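Local coordinates for lombricine kinase (Urechis caupo, PDB 3JPZ), which probably catalyses the reversible transfer of a phosphoryl group between ATP and lombricine, as a member of the ATP:guanido phosphotransferase family, at residues 36-39 with 40-44; 63-66 with 67-70; 71-74 with 75-79; 132-135 with 136-139. All coordinates share one frame; numbering follows the deposited sequence.

Interaction 1. Residues 36-39 with 40-44; sequences KKTA and HGVTV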
loop_
_atom_site.group_PDB
_atom_site.type_symbol
_atom_site.label_atom_id
_atom_site.label_comp_id
_atom_site.label_asym_id
_atom_site.label_seq_id
_atom_site.Cartn_x
_atom_site.Cartn_y
_atom_site.Cartn_z
ATOM N N LYS A 36 -15.358 11.003 14.995
ATOM C CA LYS A 36 -15.459 12.227 14.216
ATOM C C LYS A 36 -15.196 11.930 12.746
ATOM O O LYS A 36 -14.461 11.001 12.397
ATOM C CB LYS A 36 -14.476 13.287 14.712
ATOM C CG LYS A 36 -14.545 13.564 16.198
ATOM C CD LYS A 36 -13.885 14.889 16.543
ATOM C CE LYS A 36 -14.760 16.061 16.114
ATOM N NZ LYS A 36 -14.048 17.362 16.193
ATOM N N LYS A 37 -15.814 12.722 11.884
ATOM C CA LYS A 37 -15.640 12.573 10.456
ATOM C C LYS A 37 -15.798 13.928 9.795
ATOM O O LYS A 37 -16.647 14.723 10.191
ATOM C CB LYS A 37 -16.672 11.597 9.891
ATOM C CG LYS A 37 -18.109 12.105 9.927
ATOM C CD LYS A 37 -19.020 11.260 9.051
ATOM C CE LYS A 37 -18.684 9.780 9.173
ATOM N NZ LYS A 37 -19.670 8.909 8.483
ATOM N N THR A 38 -14.974 14.190 8.788
ATOM C CA THR A 38 -15.118 15.399 7.994
ATOM C C THR A 38 -16.326 15.208 7.100
ATOM O O THR A 38 -16.957 14.157 7.130
ATOM C CB THR A 38 -13.898 15.642 7.099
ATOM O OG1 THR A 38 -13.900 14.683 6.033
ATOM C CG2 THR A 38 -12.602 15.529 7.905
ATOM N N ALA A 39 -16.637 16.209 6.289
ATOM C CA ALA A 39 -17.742 16.102 5.346
ATOM C C ALA A 39 -17.410 15.117 4.231
ATOM O O ALA A 39 -18.306 14.621 3.556
ATOM C CB ALA A 39 -18.079 17.478 4.763
ATOM N N HIS A 40 -16.126 14.834 4.033
ATOM C CA HIS A 40 -15.733 13.867 3.015
ATOM C C HIS A 40 -15.455 12.493 3.631
ATOM O O HIS A 40 -15.006 11.572 2.944
ATOM C CB HIS A 40 -14.525 14.367 2.224
ATOM C CG HIS A 40 -14.741 15.692 1.562
ATOM N ND1 HIS A 40 -14.070 16.833 1.944
ATOM C CD2 HIS A 40 -15.555 16.058 0.543
ATOM C CE1 HIS A 40 -14.456 17.843 1.184
ATOM N NE2 HIS A 40 -15.359 17.400 0.328
ATOM N N GLY A 41 -15.723 12.362 4.925
ATOM C CA GLY A 41 -15.679 11.073 5.588
ATOM C C GLY A 41 -14.298 10.695 6.083
ATOM O O GLY A 41 -14.067 9.567 6.512
ATOM N N VAL A 42 -13.366 11.632 6.008
ATOM C CA VAL A 42 -12.053 11.416 6.596
ATOM C C VAL A 42 -12.210 11.218 8.097
ATOM O O VAL A 42 -12.933 11.956 8.758
ATOM C CB VAL A 42 -11.109 12.597 6.339
ATOM C CG1 VAL A 42 -9.785 12.383 7.070
ATOM C CG2 VAL A 42 -10.882 12.769 4.854
ATOM N N THR A 43 -11.512 10.224 8.630
ATOM C CA THR A 43 -11.580 9.901 10.046
ATOM C C THR A 43 -10.202 10.006 10.680
ATOM O O THR A 43 -9.196 10.030 9.981
ATOM C CB THR A 43 -12.021 8.453 10.244
ATOM O OG1 THR A 43 -10.987 7.590 9.760
ATOM C CG2 THR A 43 -13.306 8.169 9.487
ATOM N N VAL A 44 -10.158 10.042 12.008
ATOM C CA VAL A 44 -8.885 10.101 12.712
ATOM C C VAL A 44 -8.003 8.940 12.267
ATOM O O VAL A 44 -6.815 9.114 12.023
ATOM C CB VAL A 44 -9.063 10.078 14.249
ATOM C CG1 VAL A 44 -9.515 8.701 14.735
ATOM C CG2 VAL A 44 -7.767 10.489 14.937
HETATM O O HOH W 1 -12.531 9.714 13.649
#
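T38 and V42 close a tight reversal in the loop that joins helix 27-33 to helix 44-53, and they do so around a type I beta turn running from T38 to G41. The side chain of T38 shows how one hydroxyl can organise such a turn. Its CB sits 3.9 Å from H40 N. From there the two branches part. OG1 lies between the backbone N and the carbonyl carbon (chi1 72°), which turns it back over its own turn. There it receives H40 N at 3.0 Å, the bond of an ST turn, and V42 N at 3.1 Å. Both N-H groups reach it at a slant, with angles near 138°. A third hydrogen bond links OG1 to D65 OD2, so the buried oxygen is gripped from the turn and from the next loop at once. CG2, beside the backbone N, meets V42 CB at 3.6 Å, the two side chains crossing obliquely.

The main chain repeats the closure. T38 N points at V42 O over 3.0 Å, in the carbonyl plane, while G41 N reaches T38 O from well above its carbonyl plane. G41 occupies the last corner with positive phi. H40, within the turn, sends its ND1 to the same D65 OD2. At the far end T43 caps helix 44-53 through its OG1 and K46 N. Beside it one water spans the two arms of the loop, donating to K36 O at 2.6 Å and accepting from V44 N at 2.9 Å.

Interaction 2. Residues 63-66 with 67-70; sequences AGDE and ESYE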
loop_
_atom_site.group_PDB
_atom_site.type_symbol
_atom_site.label_atom_id
_atom_site.label_comp_id
_atom_site.label_asym_id
_atom_site.label_seq_id
_atom_site.Cartn_x
_atom_site.Cartn_y
_atom_site.Cartn_z
ATOM N N ALA A 63 -3.548 14.640 6.004
ATOM C CA ALA A 63 -4.926 15.059 5.823
ATOM C C ALA A 63 -5.546 14.283 4.687
ATOM O O ALA A 63 -4.952 14.138 3.619
ATOM C CB ALA A 63 -4.993 16.563 5.544
ATOM N N GLY A 64 -6.740 13.762 4.924
ATOM C CA GLY A 64 -7.523 13.198 3.847
ATOM C C GLY A 64 -8.158 14.311 3.036
ATOM O O GLY A 64 -8.487 14.138 1.862
ATOM N N ASP A 65 -8.336 15.461 3.671
ATOM C CA ASP A 65 -8.971 16.602 3.025
ATOM C C ASP A 65 -8.721 17.888 3.811
ATOM O O ASP A 65 -8.127 17.864 4.887
ATOM C CB ASP A 65 -10.473 16.354 2.835
ATOM C CG ASP A 65 -11.256 16.302 4.153
ATOM O OD1 ASP A 65 -10.656 16.407 5.243
ATOM O OD2 ASP A 65 -12.498 16.156 4.092
ATOM N N GLU A 66 -9.167 19.010 3.263
ATOM C CA GLU A 66 -8.869 20.308 3.849
ATOM C C GLU A 66 -9.460 20.363 5.245
ATOM O O GLU A 66 -8.862 20.912 6.174
ATOM C CB GLU A 66 -9.447 21.428 2.981
ATOM C CG GLU A 66 -9.440 22.782 3.645
ATOM C CD GLU A 66 -9.677 23.917 2.669
ATOM O OE1 GLU A 66 -10.144 23.662 1.539
ATOM O OE2 GLU A 66 -9.393 25.069 3.037
ATOM N N GLU A 67 -10.631 19.751 5.377
ATOM C CA GLU A 67 -11.395 19.780 6.608
ATOM C C GLU A 67 -10.671 19.010 7.710
ATOM O O GLU A 67 -10.921 19.210 8.892
ATOM C CB GLU A 67 -12.788 19.196 6.359
ATOM C CG GLU A 67 -13.749 20.132 5.608
ATOM C CD GLU A 67 -13.525 20.170 4.095
ATOM O OE1 GLU A 67 -12.594 19.511 3.588
ATOM O OE2 GLU A 67 -14.292 20.870 3.398
ATOM N N SER A 68 -9.761 18.134 7.312
ATOM C CA SER A 68 -8.984 17.358 8.269
ATOM C C SER A 68 -8.312 18.237 9.312
ATOM O O SER A 68 -8.248 17.878 10.481
ATOM C CB SER A 68 -7.924 16.536 7.546
ATOM O OG SER A 68 -8.510 15.438 6.880
ATOM N N TYR A 69 -7.806 19.386 8.895
ATOM C CA TYR A 69 -7.082 20.266 9.812
ATOM C C TYR A 69 -7.968 20.838 10.920
ATOM O O TYR A 69 -7.495 21.141 12.009
ATOM C CB TYR A 69 -6.388 21.382 9.029
ATOM C CG TYR A 69 -5.174 20.887 8.278
ATOM C CD1 TYR A 69 -3.948 20.769 8.915
ATOM C CD2 TYR A 69 -5.256 20.513 6.947
ATOM C CE1 TYR A 69 -2.838 20.310 8.243
ATOM C CE2 TYR A 69 -4.152 20.057 6.267
ATOM C CZ TYR A 69 -2.940 19.959 6.924
ATOM O OH TYR A 69 -1.820 19.503 6.267
ATOM N N GLU A 70 -9.260 20.978 10.661
ATOM C CA GLU A 70 -10.138 21.505 11.691
ATOM C C GLU A 70 -10.819 20.391 12.497
ATOM O O GLU A 70 -10.841 20.451 13.717
ATOM C CB GLU A 70 -11.158 22.481 11.101
ATOM C CG GLU A 70 -11.905 21.965 9.898
ATOM C CD GLU A 70 -13.179 22.742 9.633
ATOM O OE1 GLU A 70 -13.159 23.985 9.768
ATOM O OE2 GLU A 70 -14.202 22.110 9.292
#
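D65 holds CG between its backbone N and carbonyl carbon (chi1 68°), while S68 keeps OG beside its own N (chi1 -74°), and these two rotations bring carboxylate and hydroxyl together at the start of helix 68-71. The motif is a side-chain cap on a type I turn, D65 to S68, that leads the chain into the helix. OD1 of D65 takes the hydroxyl proton of S68 OG at 2.9 Å, on its anti side and 26° out of the carboxylate plane. It also accepts S68 N, a weak capping bond at 2.8 Å, and the same N-H is shared with D65 O from above the carbonyl plane. S68 OG in turn receives a weak bond from G64 N, in the incoming loop.

The other oxygen of D65 faces a like charge: OD2 lies 3.4 Å from E67 OE1, the two side chains crossing at about a right angle. Its partners H40 and T38 in the 36-44 loop probably ease this repulsion. E66, extended beyond CG, pairs through OE2 with R125 in a salt bridge.

A63 supplies the apolar part: its CB packs on S68 CB at 3.5 Å and on Y69 CE2 at 3.7 Å. Y69 OH bonds to C268 O, which fixes the far end of the ring, while near its base E66 O accepts Y69 N at 3.3 Å and lies in the ring plane, at the edge, 3.7 Å from CD2.

Interaction 3. Residues 71-74 with 75-79; sequences VFKE and LFDAV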
loop_
_atom_site.group_PDB
_atom_site.type_symbol
_atom_site.label_atom_id
_atom_site.label_comp_id
_atom_site.label_asym_id
_atom_site.label_seq_id
_atom_site.Cartn_x
_atom_site.Cartn_y
_atom_site.Cartn_z
ATOM N N VAL A 71 -11.351 19.371 11.832
ATOM C CA VAL A 71 -12.050 18.298 12.538
ATOM C C VAL A 71 -11.106 17.562 13.487
ATOM O O VAL A 71 -11.487 17.198 14.599
ATOM C CB VAL A 71 -12.704 17.302 11.559
ATOM C CG1 VAL A 71 -13.179 16.050 12.295
ATOM C CG2 VAL A 71 -13.859 17.965 10.845
ATOM N N PHE A 72 -9.875 17.353 13.045
ATOM C CA PHE A 72 -8.837 16.773 13.892
ATOM C C PHE A 72 -7.810 17.837 14.220
ATOM O O PHE A 72 -6.613 17.571 14.301
ATOM C CB PHE A 72 -8.218 15.582 13.178
ATOM C CG PHE A 72 -9.242 14.649 12.619
ATOM C CD1 PHE A 72 -10.030 13.891 13.467
ATOM C CD2 PHE A 72 -9.464 14.571 11.256
ATOM C CE1 PHE A 72 -10.994 13.050 12.962
ATOM C CE2 PHE A 72 -10.426 13.726 10.747
ATOM C CZ PHE A 72 -11.191 12.968 11.598
ATOM N N LYS A 73 -8.312 19.052 14.419
ATOM C CA LYS A 73 -7.483 20.220 14.686
ATOM C C LYS A 73 -6.458 19.992 15.786
ATOM O O LYS A 73 -5.303 20.382 15.649
ATOM C CB LYS A 73 -8.362 21.414 15.053
ATOM C CG LYS A 73 -7.601 22.716 15.207
ATOM C CD LYS A 73 -8.546 23.899 15.280
ATOM C CE LYS A 73 -7.905 25.152 14.708
ATOM N NZ LYS A 73 -6.508 25.324 15.184
ATOM N N GLU A 74 -6.873 19.366 16.877
ATOM C CA GLU A 74 -6.002 19.261 18.039
ATOM C C GLU A 74 -4.843 18.305 17.782
ATOM O O GLU A 74 -3.798 18.400 18.428
ATOM C CB GLU A 74 -6.792 18.818 19.267
ATOM C CG GLU A 74 -6.890 17.320 19.458
ATOM C CD GLU A 74 -7.508 16.968 20.791
ATOM O OE1 GLU A 74 -6.955 17.384 21.832
ATOM O OE2 GLU A 74 -8.554 16.292 20.794
ATOM N N LEU A 75 -5.029 17.393 16.833
ATOM C CA LEU A 75 -3.974 16.461 16.470
ATOM C C LEU A 75 -3.017 17.093 15.472
ATOM O O LEU A 75 -1.793 16.992 15.607
ATOM C CB LEU A 75 -4.566 15.166 15.900
ATOM C CG LEU A 75 -3.550 14.106 15.473
ATOM C CD1 LEU A 75 -2.476 13.883 16.539
ATOM C CD2 LEU A 75 -4.264 12.807 15.144
ATOM N N PHE A 76 -3.569 17.740 14.455
ATOM C CA PHE A 76 -2.736 18.434 13.496
ATOM C C PHE A 76 -1.975 19.548 14.180
ATOM O O PHE A 76 -0.804 19.750 13.908
ATOM C CB PHE A 76 -3.564 18.975 12.336
ATOM C CG PHE A 76 -3.939 17.924 11.346
ATOM C CD1 PHE A 76 -3.174 17.723 10.210
ATOM C CD2 PHE A 76 -5.023 17.105 11.572
ATOM C CE1 PHE A 76 -3.509 16.754 9.312
ATOM C CE2 PHE A 76 -5.353 16.123 10.675
ATOM C CZ PHE A 76 -4.601 15.944 9.549
ATOM N N ASP A 77 -2.622 20.252 15.095
ATOM C CA ASP A 77 -1.973 21.398 15.715
ATOM C C ASP A 77 -0.768 20.952 16.540
ATOM O O ASP A 77 0.274 21.596 16.526
ATOM C CB ASP A 77 -2.961 22.194 16.556
ATOM C CG ASP A 77 -3.796 23.145 15.722
ATOM O OD1 ASP A 77 -3.783 23.019 14.480
ATOM O OD2 ASP A 77 -4.454 24.027 16.309
ATOM N N ALA A 78 -0.896 19.836 17.241
ATOM C CA ALA A 78 0.209 19.363 18.063
ATOM C C ALA A 78 1.369 18.917 17.180
ATOM O O ALA A 78 2.536 19.182 17.474
ATOM C CB ALA A 78 -0.243 18.230 18.959
ATOM N N VAL A 79 1.041 18.234 16.092
ATOM C CA VAL A 79 2.057 17.703 15.207
ATOM C C VAL A 79 2.768 18.853 14.491
ATOM O O VAL A 79 3.991 18.899 14.449
ATOM C CB VAL A 79 1.451 16.698 14.195
ATOM C CG1 VAL A 79 2.339 16.538 13.000
ATOM C CG2 VAL A 79 1.215 15.352 14.867
#
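F72 leaves helical geometry where helix 68-71 ends and stands as the N-cap of helix 73-83, its O accepting both L75 N at 3.0 Å and F76 N at 3.1 Å. The second of these bonds is nearly straight and lies close to the direction of the C=O group, whereas L75 N comes from above the carbonyl plane. The i to i+4 pattern continues with D77 N on K73 O, and weakly with A78 N on E74 O.

The side chains follow the same spacing of four. F76 carries its ring edge up to F72 O, with CD2 3.2 Å away, and its CE2 touches F72 CB at 3.8 Å. One residue on, K73 runs out with CG opposite the backbone N (chi1 -174°) and folds back at its last torsion (-45°). That bend lowers NZ onto D77 OD2, 2.7 Å away and on the syn side, 16° out of the carboxylate plane.

D77 OD1 pairs with R263 in a second salt bridge. A carboxylate divided between two cations in this way is probably held ionised, and its rotation is probably fixed through both oxygens.

Interaction 4. Residues 132-135 with 136-139; sequences SCTR and GERR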
loop_
_atom_site.group_PDB
_atom_site.type_symbol
_atom_site.label_atom_id
_atom_site.label_comp_id
_atom_site.label_asym_id
_atom_site.label_seq_id
_atom_site.Cartn_x
_atom_site.Cartn_y
_atom_site.Cartn_z
ATOM N N SER A 132 -7.453 10.321 0.290
ATOM C CA SER A 132 -8.877 10.048 0.465
ATOM C C SER A 132 -9.740 10.340 -0.763
ATOM O O SER A 132 -10.941 10.109 -0.737
ATOM C CB SER A 132 -9.417 10.867 1.635
ATOM O OG SER A 132 -8.752 10.533 2.838
ATOM N N CYS A 133 -9.137 10.847 -1.831
ATOM C CA CYS A 133 -9.902 11.238 -3.006
ATOM C C CYS A 133 -10.350 10.027 -3.813
ATOM O O CYS A 133 -9.616 9.053 -3.961
ATOM C CB CYS A 133 -9.070 12.149 -3.905
ATOM S SG CYS A 133 -7.637 11.313 -4.637
ATOM N N THR A 134 -11.561 10.100 -4.352
ATOM C CA THR A 134 -12.050 9.055 -5.221
ATOM C C THR A 134 -11.388 9.239 -6.577
ATOM O O THR A 134 -10.784 10.279 -6.830
ATOM C CB THR A 134 -13.573 9.165 -5.406
ATOM O OG1 THR A 134 -13.897 10.492 -5.837
ATOM C CG2 THR A 134 -14.296 8.868 -4.107
ATOM N N ARG A 135 -11.496 8.232 -7.440
ATOM C CA ARG A 135 -11.086 8.357 -8.837
ATOM C C ARG A 135 -11.780 9.533 -9.530
ATOM O O ARG A 135 -11.192 10.187 -10.386
ATOM C CB ARG A 135 -11.411 7.076 -9.603
ATOM C CG ARG A 135 -10.336 6.011 -9.526
ATOM C CD ARG A 135 -10.731 4.824 -10.372
ATOM N NE ARG A 135 -12.012 4.287 -9.940
ATOM C CZ ARG A 135 -12.159 3.370 -8.992
ATOM N NH1 ARG A 135 -13.375 2.942 -8.664
ATOM N NH2 ARG A 135 -11.091 2.881 -8.375
ATOM N N GLY A 136 -13.031 9.788 -9.164
ATOM C CA GLY A 136 -13.793 10.864 -9.772
ATOM C C GLY A 136 -13.294 12.225 -9.319
ATOM O O GLY A 136 -13.130 13.143 -10.124
ATOM N N GLU A 137 -13.055 12.352 -8.020
ATOM C CA GLU A 137 -12.524 13.579 -7.464
ATOM C C GLU A 137 -11.196 13.898 -8.128
ATOM O O GLU A 137 -10.937 15.034 -8.510
ATOM C CB GLU A 137 -12.311 13.427 -5.961
ATOM C CG GLU A 137 -13.541 13.668 -5.115
ATOM C CD GLU A 137 -13.227 13.609 -3.632
ATOM O OE1 GLU A 137 -12.872 12.518 -3.143
ATOM O OE2 GLU A 137 -13.336 14.652 -2.959
ATOM N N ARG A 138 -10.364 12.874 -8.273
ATOM C CA ARG A 138 -9.002 13.040 -8.757
ATOM C C ARG A 138 -9.004 13.490 -10.199
ATOM O O ARG A 138 -8.174 14.300 -10.611
ATOM C CB ARG A 138 -8.244 11.717 -8.639
ATOM C CG ARG A 138 -6.733 11.854 -8.691
ATOM C CD ARG A 138 -6.060 10.491 -8.749
ATOM N NE ARG A 138 -6.128 9.791 -7.468
ATOM C CZ ARG A 138 -6.850 8.699 -7.227
ATOM N NH1 ARG A 138 -7.579 8.137 -8.178
ATOM N NH2 ARG A 138 -6.829 8.160 -6.021
ATOM N N ARG A 139 -9.932 12.939 -10.972
ATOM C CA ARG A 139 -10.090 13.326 -12.361
ATOM C C ARG A 139 -10.547 14.770 -12.443
ATOM O O ARG A 139 -10.212 15.460 -13.391
ATOM C CB ARG A 139 -11.105 12.422 -13.067
ATOM C CG ARG A 139 -10.561 11.059 -13.446
ATOM C CD ARG A 139 -11.685 10.049 -13.526
ATOM N NE ARG A 139 -11.202 8.698 -13.786
ATOM C CZ ARG A 139 -11.996 7.646 -13.933
ATOM N NH1 ARG A 139 -13.318 7.791 -13.846
ATOM N NH2 ARG A 139 -11.469 6.452 -14.170
HETATM O O HOH W 2 -8.671 9.184 -10.709
#
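Hydrogen bonds between T134 and E137 are reciprocal. T134 OG1, turned between its backbone N and carbonyl carbon (chi1 53°), accepts E137 N at 3.0 Å. E137 reaches back, its side chain crossing that of T134 at about a right angle, and OE1 takes T134 N, also at 3.0 Å, on the anti side of the carboxylate. Its other oxygen, OE2, receives C128 N. T134 OG1 is further bonded to N5 of the second subunit. The helix proper then begins, with R138 N on T134 O and R139 N on R135 O. A water joins R138 NH1 to R135 O.

Non-bonded contacts surround R138. C133 SG lies obliquely against its guanidinium, 3.5 Å from NH2, while T134 O stands over one face and R135 CG meets the edge in plane, 3.7 Å from NH1.

Charge forms the third group. R135 and R139 run side by side, pointing the same way with guanidinium planes 57° apart, and R135 NE is 4.8 Å from R139 NH2. Acidic partners probably balance these like charges: D197 pairs with both R135 and R138, D200 with R139, and D45 of the second subunit with R135. R139 NH2 also bonds to F11 O, and R135 NE to N10 O, both of the second subunit.

Together T134 and E137 make a capping box, here opening helix 135-149 against the second subunit, whose N10 also accepts G136 N.

Interactions 1 to 3 lie together in the N-terminal part of the protein, and the D65 carboxylate of interaction 2 joins it to the turn of interaction 1. Interaction 2 passes directly into interaction 3, where F76 packs against Y69 and A63, while F72 CZ abuts the backbone around T43. Interactions 2 and 4 are mostly buried; 1 and 3 are only partly so, and K73 is exposed. The chemistry differs accordingly: a hydroxyl-centred turn, a carboxylate cap, an N-cap followed by a salt bridge across one helical turn, and a capping box among arginines. Interaction 4 touches the first two through S132 OG and alone meets the second subunit.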